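Local coordinates for cell division protein FtsX (Streptococcus pneumoniae, PDB 6HE6), which forms with FtsE an ABC-transporter-type cell division complex, its large extracellular domain interacting with the peptidoglycan hydrolase PcsB, at residues A[61-66]-A[86-91]; A[8-13]-A[90-95]; A[21-26]-A[38-43]; A[47-52]-A[100-105]. One frame throughout, in Å; residues are numbered along the deposited sequence.

Contact 1 of 4, residues A[61-66]-A[86-91]. With CAT (dodecane-trimethylamine), chain C.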
# COMPACT_ATOMS: atom_id res chain seq x y z
N GLU A 61 8.04 6.15 0.21
CA GLU A 61 8.60 7.44 -0.19
C GLU A 61 7.50 8.49 -0.28
O GLU A 61 7.53 9.51 0.42
CB GLU A 61 9.32 7.29 -1.53
CG GLU A 61 10.55 6.39 -1.46
CD GLU A 61 10.22 4.91 -1.32
OE1 GLU A 61 9.07 4.52 -1.61
OE2 GLU A 61 11.12 4.14 -0.91
N GLU A 62 6.50 8.22 -1.12
CA GLU A 62 5.40 9.15 -1.32
C GLU A 62 4.75 9.55 0.01
O GLU A 62 4.46 10.73 0.23
CB GLU A 62 4.40 8.50 -2.27
CG GLU A 62 3.10 9.21 -2.48
CD GLU A 62 2.09 8.30 -3.15
OE1 GLU A 62 2.51 7.35 -3.85
OE2 GLU A 62 0.88 8.53 -2.96
N GLN A 63 4.55 8.58 0.92
CA GLN A 63 3.91 8.90 2.21
C GLN A 63 4.75 9.87 3.02
O GLN A 63 4.20 10.68 3.77
CB GLN A 63 3.65 7.64 3.04
CG GLN A 63 2.63 6.69 2.47
CD GLN A 63 2.46 5.42 3.30
OE1 GLN A 63 2.33 5.47 4.52
NE2 GLN A 63 2.49 4.27 2.62
N TYR A 64 6.08 9.80 2.88
CA TYR A 64 6.91 10.71 3.66
C TYR A 64 6.91 12.11 3.04
O TYR A 64 6.85 13.10 3.77
CB TYR A 64 8.34 10.16 3.80
CG TYR A 64 9.28 11.18 4.38
CD1 TYR A 64 9.20 11.53 5.72
CD2 TYR A 64 10.23 11.82 3.59
CE1 TYR A 64 10.05 12.47 6.27
CE2 TYR A 64 11.10 12.78 4.14
CZ TYR A 64 10.99 13.09 5.48
OH TYR A 64 11.83 14.03 6.05
N GLU A 65 6.95 12.20 1.72
CA GLU A 65 6.87 13.51 1.07
C GLU A 65 5.59 14.23 1.48
O GLU A 65 5.61 15.41 1.83
CB GLU A 65 6.94 13.37 -0.44
CG GLU A 65 7.96 12.36 -0.91
CD GLU A 65 9.28 12.47 -0.16
OE1 GLU A 65 9.79 13.60 -0.03
OE2 GLU A 65 9.79 11.42 0.31
N LYS A 66 4.45 13.54 1.42
CA LYS A 66 3.19 14.18 1.80
C LYS A 66 3.21 14.61 3.26
O LYS A 66 2.73 15.70 3.60
CB LYS A 66 2.01 13.25 1.55
CG LYS A 66 1.59 13.21 0.09
CD LYS A 66 1.41 14.62 -0.48
CE LYS A 66 1.46 14.60 -2.01
NZ LYS A 66 2.84 14.87 -2.53
N TYR A 86 5.91 1.95 5.73
CA TYR A 86 5.52 0.76 4.98
C TYR A 86 4.83 1.17 3.69
O TYR A 86 3.93 2.02 3.72
CB TYR A 86 4.58 -0.11 5.81
CG TYR A 86 5.23 -0.93 6.89
CD1 TYR A 86 6.00 -0.32 7.88
CD2 TYR A 86 5.06 -2.30 6.94
CE1 TYR A 86 6.60 -1.06 8.87
CE2 TYR A 86 5.66 -3.06 7.94
CZ TYR A 86 6.43 -2.43 8.90
OH TYR A 86 7.02 -3.17 9.89
N ASP A 87 5.24 0.57 2.57
CA ASP A 87 4.43 0.59 1.35
C ASP A 87 3.01 0.15 1.67
O ASP A 87 2.79 -0.69 2.56
CB ASP A 87 5.01 -0.33 0.28
CG ASP A 87 6.31 0.17 -0.30
OD1 ASP A 87 6.68 1.34 -0.04
OD2 ASP A 87 6.96 -0.61 -1.03
N ALA A 88 2.04 0.68 0.93
CA ALA A 88 0.65 0.44 1.28
C ALA A 88 -0.20 0.44 0.02
O ALA A 88 0.16 1.05 -0.99
CB ALA A 88 0.13 1.50 2.26
N TYR A 89 -1.34 -0.24 0.09
CA TYR A 89 -2.39 -0.09 -0.90
C TYR A 89 -3.54 0.68 -0.26
O TYR A 89 -3.93 0.41 0.88
CB TYR A 89 -2.88 -1.45 -1.44
CG TYR A 89 -1.94 -2.05 -2.46
CD1 TYR A 89 -1.78 -1.47 -3.72
CD2 TYR A 89 -1.21 -3.19 -2.17
CE1 TYR A 89 -0.93 -2.02 -4.66
CE2 TYR A 89 -0.34 -3.74 -3.10
CZ TYR A 89 -0.20 -3.14 -4.34
OH TYR A 89 0.67 -3.66 -5.25
N ILE A 90 -4.08 1.64 -1.00
CA ILE A 90 -5.23 2.41 -0.55
C ILE A 90 -6.44 1.80 -1.24
O ILE A 90 -6.58 1.89 -2.47
CB ILE A 90 -5.08 3.91 -0.88
CG1 ILE A 90 -3.71 4.45 -0.48
CG2 ILE A 90 -6.20 4.71 -0.21
CD1 ILE A 90 -3.46 4.57 1.02
N VAL A 91 -7.28 1.12 -0.47
CA VAL A 91 -8.40 0.35 -1.01
C VAL A 91 -9.68 1.14 -0.79
O VAL A 91 -9.91 1.66 0.32
CB VAL A 91 -8.50 -1.03 -0.35
CG1 VAL A 91 -9.68 -1.84 -0.90
CG2 VAL A 91 -7.16 -1.83 -0.50
C1 CAT C . 14.08 9.11 5.54
C2 CAT C . 13.12 9.97 6.37
C3 CAT C . 12.15 9.10 7.18
C4 CAT C . 11.63 9.80 8.45
C5 CAT C . 10.58 8.91 9.14
C6 CAT C . 10.21 9.35 10.56
C7 CAT C . 10.47 8.19 11.52
C8 CAT C . 9.60 8.20 12.79
C9 CAT C . 9.31 6.74 13.15
C10 CAT C . 8.84 6.60 14.60
C11 CAT C . 7.74 5.54 14.65
C12 CAT C . 8.04 4.50 15.73
CA1 CAT C . 14.93 8.59 3.35
CB1 CAT C . 12.76 9.52 3.62
CC1 CAT C . 14.72 10.83 4.02
NE1 CAT C . 14.12 9.51 4.14

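Contact 2 of 4, residues A[8-13]-A[90-95]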
# COMPACT_ATOMS: atom_id res chain seq x y z
N ASN A 8 -13.37 9.09 3.64
CA ASN A 8 -12.85 8.44 4.84
C ASN A 8 -13.61 7.16 5.17
O ASN A 8 -13.01 6.16 5.59
CB ASN A 8 -12.91 9.44 6.01
CG ASN A 8 -12.51 8.83 7.36
OD1 ASN A 8 -11.66 7.95 7.45
ND2 ASN A 8 -13.14 9.33 8.43
N ASN A 9 -14.93 7.18 4.98
CA ASN A 9 -15.79 6.12 5.48
C ASN A 9 -15.68 4.85 4.65
O ASN A 9 -16.31 3.85 4.99
CB ASN A 9 -17.26 6.59 5.52
CG ASN A 9 -17.83 6.94 4.14
OD1 ASN A 9 -17.15 6.83 3.13
ND2 ASN A 9 -19.06 7.41 4.12
N VAL A 10 -14.87 4.87 3.59
CA VAL A 10 -14.86 3.78 2.63
C VAL A 10 -13.41 3.41 2.32
O VAL A 10 -13.13 2.53 1.50
CB VAL A 10 -15.66 4.20 1.37
CG1 VAL A 10 -14.80 4.96 0.36
CG2 VAL A 10 -16.38 3.05 0.77
N ARG A 11 -12.48 4.04 3.01
CA ARG A 11 -11.06 3.83 2.77
C ARG A 11 -10.54 2.76 3.72
O ARG A 11 -10.85 2.77 4.91
CB ARG A 11 -10.31 5.16 2.93
CG ARG A 11 -8.80 5.09 2.83
CD ARG A 11 -8.16 5.92 3.93
NE ARG A 11 -8.10 5.15 5.17
CZ ARG A 11 -8.86 5.38 6.24
NH1 ARG A 11 -9.75 6.36 6.22
NH2 ARG A 11 -8.74 4.62 7.32
N VAL A 12 -9.77 1.82 3.17
CA VAL A 12 -9.01 0.87 3.95
C VAL A 12 -7.57 0.92 3.46
O VAL A 12 -7.32 0.93 2.25
CB VAL A 12 -9.56 -0.57 3.85
CG1 VAL A 12 -8.64 -1.53 4.56
CG2 VAL A 12 -10.94 -0.66 4.46
N VAL A 13 -6.63 0.98 4.39
CA VAL A 13 -5.21 1.06 4.07
C VAL A 13 -4.59 -0.28 4.42
O VAL A 13 -4.77 -0.79 5.53
CB VAL A 13 -4.50 2.20 4.82
CG1 VAL A 13 -3.05 2.27 4.41
CG2 VAL A 13 -5.19 3.52 4.54
N ILE A 90 -4.08 1.64 -1.00
CA ILE A 90 -5.23 2.41 -0.55
C ILE A 90 -6.44 1.80 -1.24
O ILE A 90 -6.58 1.89 -2.47
CB ILE A 90 -5.08 3.91 -0.88
CG1 ILE A 90 -3.71 4.45 -0.48
CG2 ILE A 90 -6.20 4.71 -0.21
CD1 ILE A 90 -3.46 4.57 1.02
N VAL A 91 -7.28 1.12 -0.47
CA VAL A 91 -8.40 0.35 -1.01
C VAL A 91 -9.68 1.14 -0.79
O VAL A 91 -9.91 1.66 0.32
CB VAL A 91 -8.50 -1.03 -0.35
CG1 VAL A 91 -9.68 -1.84 -0.90
CG2 VAL A 91 -7.16 -1.83 -0.50
N GLU A 92 -10.50 1.25 -1.83
CA GLU A 92 -11.80 1.90 -1.77
C GLU A 92 -12.89 0.83 -1.77
O GLU A 92 -12.99 0.06 -2.73
CB GLU A 92 -11.97 2.86 -2.95
CG GLU A 92 -13.37 3.47 -3.04
CD GLU A 92 -13.53 4.31 -4.29
OE1 GLU A 92 -12.74 4.11 -5.23
OE2 GLU A 92 -14.44 5.17 -4.34
N ALA A 93 -13.69 0.79 -0.71
CA ALA A 93 -14.82 -0.13 -0.59
C ALA A 93 -16.00 0.36 -1.43
O ALA A 93 -16.09 1.53 -1.78
CB ALA A 93 -15.26 -0.28 0.86
N ASN A 94 -16.93 -0.55 -1.72
CA ASN A 94 -18.13 -0.14 -2.45
C ASN A 94 -19.12 0.59 -1.55
O ASN A 94 -19.84 1.48 -2.02
CB ASN A 94 -18.81 -1.36 -3.08
CG ASN A 94 -18.27 -1.70 -4.48
OD1 ASN A 94 -17.71 -0.84 -5.18
ND2 ASN A 94 -18.44 -2.95 -4.89
N ALA A 95 -19.17 0.24 -0.27
CA ALA A 95 -20.06 0.88 0.69
C ALA A 95 -19.35 0.92 2.03
O ALA A 95 -18.44 0.11 2.26
CB ALA A 95 -21.39 0.12 0.82

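Contact 3 of 4, residues A[21-26]-A[38-43]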
# COMPACT_ATOMS: atom_id res chain seq x y z
N GLU A 21 8.03 -6.73 -2.23
CA GLU A 21 7.93 -5.63 -3.17
C GLU A 21 6.79 -5.98 -4.13
O GLU A 21 6.98 -6.53 -5.20
CB GLU A 21 9.28 -5.38 -3.88
CG GLU A 21 10.26 -4.59 -3.00
CD GLU A 21 11.72 -4.85 -3.34
OE1 GLU A 21 12.06 -4.76 -4.53
OE2 GLU A 21 12.52 -5.10 -2.41
N ASP A 22 5.56 -5.67 -3.69
CA ASP A 22 4.39 -6.06 -4.47
C ASP A 22 4.24 -5.23 -5.73
O ASP A 22 3.62 -5.70 -6.69
CB ASP A 22 3.14 -5.94 -3.60
CG ASP A 22 1.99 -6.76 -4.15
OD1 ASP A 22 2.11 -8.00 -4.12
OD2 ASP A 22 0.97 -6.17 -4.58
N ASN A 23 4.80 -4.02 -5.75
CA ASN A 23 4.62 -3.07 -6.85
C ASN A 23 5.80 -3.07 -7.81
O ASN A 23 5.80 -2.30 -8.78
CB ASN A 23 4.42 -1.66 -6.27
CG ASN A 23 4.23 -0.61 -7.34
OD1 ASN A 23 5.07 0.27 -7.51
ND2 ASN A 23 3.13 -0.70 -8.07
N SER A 24 6.80 -3.91 -7.57
CA SER A 24 7.99 -3.95 -8.39
C SER A 24 7.86 -5.07 -9.40
O SER A 24 7.75 -6.24 -9.02
CB SER A 24 9.24 -4.16 -7.53
OG SER A 24 9.37 -3.09 -6.61
N GLN A 25 7.91 -4.72 -10.69
CA GLN A 25 7.78 -5.70 -11.76
C GLN A 25 9.04 -6.52 -11.93
O GLN A 25 8.96 -7.70 -12.27
CB GLN A 25 7.45 -5.01 -13.09
CG GLN A 25 6.26 -4.08 -13.04
CD GLN A 25 6.13 -3.25 -14.31
OE1 GLN A 25 6.96 -2.41 -14.60
NE2 GLN A 25 5.07 -3.50 -15.06
N THR A 26 10.21 -5.93 -11.71
CA THR A 26 11.47 -6.63 -11.84
C THR A 26 12.32 -6.43 -10.58
O THR A 26 12.15 -5.46 -9.84
CB THR A 26 12.26 -6.15 -13.06
OG1 THR A 26 12.26 -4.72 -13.07
CG2 THR A 26 11.60 -6.64 -14.34
N ASP A 38 6.75 -12.38 -7.36
CA ASP A 38 5.78 -11.97 -6.36
C ASP A 38 5.06 -10.68 -6.73
O ASP A 38 4.36 -10.12 -5.89
CB ASP A 38 6.46 -11.82 -5.00
CG ASP A 38 6.93 -13.15 -4.44
OD1 ASP A 38 6.49 -14.20 -4.97
OD2 ASP A 38 7.72 -13.15 -3.47
N TYR A 39 5.19 -10.23 -7.98
CA TYR A 39 4.61 -8.98 -8.41
C TYR A 39 3.09 -9.05 -8.34
O TYR A 39 2.47 -9.98 -8.88
CB TYR A 39 5.05 -8.66 -9.84
CG TYR A 39 4.37 -7.47 -10.46
CD1 TYR A 39 4.56 -6.19 -9.96
CD2 TYR A 39 3.51 -7.62 -11.54
CE1 TYR A 39 3.93 -5.10 -10.53
CE2 TYR A 39 2.88 -6.55 -12.11
CZ TYR A 39 3.09 -5.29 -11.60
OH TYR A 39 2.47 -4.20 -12.15
N HIS A 40 2.49 -8.09 -7.65
CA HIS A 40 1.03 -7.91 -7.62
C HIS A 40 0.30 -9.05 -6.94
O HIS A 40 -0.93 -9.16 -7.05
CB HIS A 40 0.48 -7.69 -9.04
CG HIS A 40 0.50 -6.26 -9.48
ND1 HIS A 40 0.97 -5.25 -8.67
CD2 HIS A 40 0.10 -5.67 -10.62
CE1 HIS A 40 0.85 -4.10 -9.30
NE2 HIS A 40 0.33 -4.33 -10.49
N LYS A 41 1.02 -9.90 -6.20
CA LYS A 41 0.37 -10.95 -5.41
C LYS A 41 -0.66 -10.36 -4.46
O LYS A 41 -1.78 -10.88 -4.33
CB LYS A 41 1.42 -11.73 -4.62
CG LYS A 41 1.63 -13.17 -5.06
CD LYS A 41 1.93 -13.28 -6.54
CE LYS A 41 1.98 -14.74 -6.99
NZ LYS A 41 2.75 -15.61 -6.06
N VAL A 42 -0.30 -9.29 -3.76
CA VAL A 42 -1.23 -8.67 -2.82
C VAL A 42 -2.26 -7.84 -3.56
O VAL A 42 -3.46 -7.89 -3.24
CB VAL A 42 -0.46 -7.82 -1.80
CG1 VAL A 42 -1.44 -7.11 -0.89
CG2 VAL A 42 0.50 -8.72 -1.01
N TYR A 43 -1.82 -7.06 -4.56
CA TYR A 43 -2.74 -6.27 -5.38
C TYR A 43 -3.88 -7.13 -5.89
O TYR A 43 -5.05 -6.80 -5.71
CB TYR A 43 -1.98 -5.59 -6.55
CG TYR A 43 -2.89 -4.96 -7.60
CD1 TYR A 43 -3.34 -3.65 -7.46
CD2 TYR A 43 -3.32 -5.67 -8.71
CE1 TYR A 43 -4.19 -3.08 -8.41
CE2 TYR A 43 -4.16 -5.11 -9.65
CZ TYR A 43 -4.58 -3.81 -9.50
OH TYR A 43 -5.41 -3.27 -10.44

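Contact 4 of 4, residues A[47-52]-A[100-105]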
# COMPACT_ATOMS: atom_id res chain seq x y z
N LYS A 47 -7.86 -6.74 -5.35
CA LYS A 47 -8.66 -6.44 -6.54
C LYS A 47 -9.71 -7.51 -6.83
O LYS A 47 -10.75 -7.21 -7.43
CB LYS A 47 -7.72 -6.25 -7.74
CG LYS A 47 -8.25 -5.38 -8.87
CD LYS A 47 -8.28 -3.93 -8.46
CE LYS A 47 -9.29 -3.10 -9.24
NZ LYS A 47 -8.76 -2.60 -10.51
N ASN A 48 -9.49 -8.75 -6.38
CA ASN A 48 -10.44 -9.83 -6.60
C ASN A 48 -11.62 -9.80 -5.65
O ASN A 48 -12.58 -10.54 -5.86
CB ASN A 48 -9.74 -11.18 -6.48
CG ASN A 48 -9.04 -11.59 -7.75
OD1 ASN A 48 -9.29 -11.03 -8.82
ND2 ASN A 48 -8.17 -12.59 -7.65
N MET A 49 -11.57 -8.98 -4.59
CA MET A 49 -12.69 -8.91 -3.66
C MET A 49 -13.86 -8.17 -4.29
O MET A 49 -13.71 -7.05 -4.78
CB MET A 49 -12.27 -8.22 -2.38
CG MET A 49 -11.11 -8.87 -1.66
SD MET A 49 -10.80 -7.98 -0.12
CE MET A 49 -9.38 -8.90 0.51
N SER A 50 -15.05 -8.79 -4.25
CA SER A 50 -16.20 -8.22 -4.93
C SER A 50 -16.62 -6.87 -4.35
O SER A 50 -17.22 -6.06 -5.07
CB SER A 50 -17.39 -9.20 -4.87
OG SER A 50 -17.42 -9.85 -3.62
N THR A 51 -16.32 -6.61 -3.09
CA THR A 51 -16.73 -5.36 -2.46
C THR A 51 -15.70 -4.23 -2.56
O THR A 51 -15.93 -3.17 -1.98
CB THR A 51 -17.06 -5.60 -1.00
OG1 THR A 51 -15.95 -6.24 -0.37
CG2 THR A 51 -18.29 -6.51 -0.87
N VAL A 52 -14.58 -4.41 -3.30
CA VAL A 52 -13.61 -3.32 -3.47
C VAL A 52 -13.76 -2.68 -4.84
O VAL A 52 -13.93 -3.36 -5.86
CB VAL A 52 -12.17 -3.81 -3.25
CG1 VAL A 52 -12.06 -4.58 -1.96
CG2 VAL A 52 -11.73 -4.66 -4.39
N LYS A 100 -15.39 -3.35 7.14
CA LYS A 100 -14.90 -4.26 8.17
C LYS A 100 -14.61 -5.64 7.60
O LYS A 100 -13.63 -6.28 7.99
CB LYS A 100 -15.88 -4.33 9.35
CG LYS A 100 -15.20 -4.03 10.69
CD LYS A 100 -16.15 -3.66 11.82
CE LYS A 100 -16.12 -2.15 12.12
NZ LYS A 100 -16.95 -1.78 13.32
N THR A 101 -15.43 -6.10 6.65
CA THR A 101 -15.15 -7.38 6.01
C THR A 101 -13.87 -7.32 5.19
O THR A 101 -13.05 -8.24 5.24
CB THR A 101 -16.34 -7.79 5.14
OG1 THR A 101 -17.52 -7.85 5.94
CG2 THR A 101 -16.08 -9.17 4.52
N ILE A 102 -13.69 -6.23 4.42
CA ILE A 102 -12.51 -6.09 3.57
C ILE A 102 -11.24 -6.11 4.41
O ILE A 102 -10.27 -6.81 4.11
CB ILE A 102 -12.61 -4.80 2.73
CG1 ILE A 102 -13.56 -4.99 1.56
CG2 ILE A 102 -11.24 -4.38 2.21
CD1 ILE A 102 -14.08 -3.67 0.99
N ALA A 103 -11.23 -5.34 5.50
CA ALA A 103 -10.05 -5.26 6.34
C ALA A 103 -9.71 -6.61 6.97
O ALA A 103 -8.53 -6.92 7.17
CB ALA A 103 -10.26 -4.20 7.41
N GLU A 104 -10.72 -7.42 7.28
CA GLU A 104 -10.46 -8.71 7.90
C GLU A 104 -9.87 -9.70 6.90
O GLU A 104 -8.87 -10.36 7.18
CB GLU A 104 -11.74 -9.27 8.51
CG GLU A 104 -11.85 -9.00 10.00
CD GLU A 104 -13.29 -8.94 10.47
OE1 GLU A 104 -13.59 -8.08 11.33
OE2 GLU A 104 -14.10 -9.75 9.99
N ASP A 105 -10.47 -9.79 5.71
CA ASP A 105 -9.89 -10.64 4.68
C ASP A 105 -8.50 -10.15 4.29
O ASP A 105 -7.62 -10.95 3.94
CB ASP A 105 -10.84 -10.68 3.48
CG ASP A 105 -12.20 -11.27 3.84
OD1 ASP A 105 -12.35 -11.74 4.99
OD2 ASP A 105 -13.13 -11.21 3.00

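Contact 1 of 4, residues A[61-66]-A[86-91]
The amide nitrogen of Q63 reaches from the helix to Y86 O, with NE2 2.9 Å from the oxygen but the N-H bent to 129°, a weak bond. The same nitrogen also donates to S58 O, so two backbone carbonyls grip it. With CG anti to the carbonyl carbon (chi1 -66°) and the chain extended from there, Q63 spans the gap and sets NE2 against the methyl A88 CB at 3.7 Å, a van der Waals touch. The contact sets the first turn of helix 60-70, which follows edge strand 52-58 of the four-stranded antiparallel sheet, beside the entry of neighbouring strand 88-93. Nearer the start of the helix two carboxylates come close, E61 OE1 lying 4.3 Å from D87 OD1; D87 OD1 accepts K60 N, and E61 OE1 has a weak bond from S59 OG, which may ease the like charges. Away from the strand, Y64 lines the dodecane-trimethylamine pocket with F78, E79, D81, N83 and P84. Ligand carbon C2 lies over one face of its ring, offset toward the rim, while head-group methyl CB1 comes to 3.4 Å from Y64 CD2. The phenol OH bonds to W75 N.

Contact 2 of 4, residues A[8-13]-A[90-95]
V12 and V91 form the hydrogen-bonded pair at the heart of this antiparallel contact: V91 N gives a bond of 2.7 Å to V12 O, and V12 N returns one of 2.9 Å to V91 O. A third bond, almost straight at 177°, runs from A93 N to V10 O and continues the ladder. These are the two central strands of the ferredoxin-like βαββαβ sheet, and they run antiparallel at 149°. The buried side is the face with V12, V91 and A93, which lies under helix 99-107: V99 touches V12 and A93, and I102 touches A93. Packing is tightest beside it, where V10, its chi1 at 86°, presses CG2 to 3.0 Å from A93 O and against A93 CB. The other face bears V13 and the more solvent-open R11, E92 and I90. There I90 CD1 lies alongside V13 at 4.1 Å from CG2, and I90 CG2 crosses the R11 chain at 4.0 Å from CG. Bends at chi2 and chi3 fold R11 back so that NH1 meets N8 OD1 at 2.8 Å within the guanidinium plane, while E92 OE1 bonds to S54 OG. With the polar ends of R11 and E92 turned to partners of their own, the cross-strand bonds are all backbone to backbone; they set the register, and the side chains add apolar packing.

Contact 3 of 4, residues A[21-26]-A[38-43]
D22 sends its carboxylate to the N-terminal end of helix 41-47, just past the type II beta turn D38-K41, whose third residue, H40, takes the N-cap position. With CG anti to the backbone N (chi1 -160°), the carboxylate straddles the first turn: OD1 accepts V42 N at 2.8 Å and OD2 accepts Y43 N at 2.9 Å, both on syn sides and both somewhat out of the carboxylate plane. OD2 is gripped again by the hydroxyl of Y89 from strand 88-93, and the methyl CG2 of V42 lies against OD1. These N-H groups and the helix end would probably stabilise the negative charge of this buried group. Alongside runs a pile of flat groups. The Y39 ring has the aliphatic CG of Q25 over one face, a CH-pi contact at 4.0 Å from the ring centroid and 28° off its normal, the two side chains pointing the same way. Against its opposite face stands the H40 ring, with Y39 CZ above the imidazole centre. Y43 CD2 then covers the far face of H40, toward its rim, so the imidazole is held between two tyrosines. The loop also fixes the turn through its backbone: D22 O takes H40 N on a lone pair in the carbonyl plane at 2.8 Å, and H40 ND1 adds a weak bond to the same oxygen at 3.3 Å.

Contact 4 of 4, residues A[47-52]-A[100-105]
A type I beta turn from M49 to V52, closed by V52 N bonded to M49 O at 3.1 Å, brings T51 CA within 7.4 Å of I102 CA on helix 99-107. From the helix, I102 points at the turn and its longer branch does most of the touching. CG1 stands anti to the carbonyl carbon (chi1 -77°), and from there CD1 reaches in between T51 and V52. T51 slides past it in the opposite direction, OG1 resting 3.3 Å from I102 CG1, while V52 crosses with CG1 3.7 Å from I102 CD1. M49 extends its whole chain to the helix one turn further on. Its sulfur passes I102 CG2 at 4.3 Å, and the terminal methyl CE meets D105 CB at 3.8 Å, touching the aspartate by its methylene. In the ferredoxin-like fold this turn links helix 41-47 to edge strand 52-58, so the contact sets the loop after helix 41-47 against helix 99-107. The sheet lies close beneath: V52 packs on V91, and the T51 backbone bonds to N94, while M49 continues on to I109. No hydrogen bond or salt bridge joins the two segments. Their cohesion thus rests on van der Waals and hydrophobic contacts of I102, V52 and M49, with the threonine hydroxyl oxygen lying against carbon, and the fit depends on side-chain shape rather than on directed bonds.

Strand 88-93 joins the set: contacts 1 and 2 share I90 and V91, their centres 15 Å apart, and A88 CB of contact 1 touches V13 CG1 of contact 2 at 3.9 Å. Y89 carries contact 1 to contact 3, its OH 2.6 Å from D22 OD2. Contacts 2 and 4 lie closer together, with centres 10 Å apart, linked by N94 N at 2.8 Å from T51 O and by A93 CB at 3.6 Å from I102 CD1. Contacts 2 and 3 do not touch, their nearest atoms being about 8 Å apart. Of the four, contact 1 holds a pocket residue, Y64, which meets the dodecane-trimethylamine; the centre of contact 4 is 20 Å from that of contact 1.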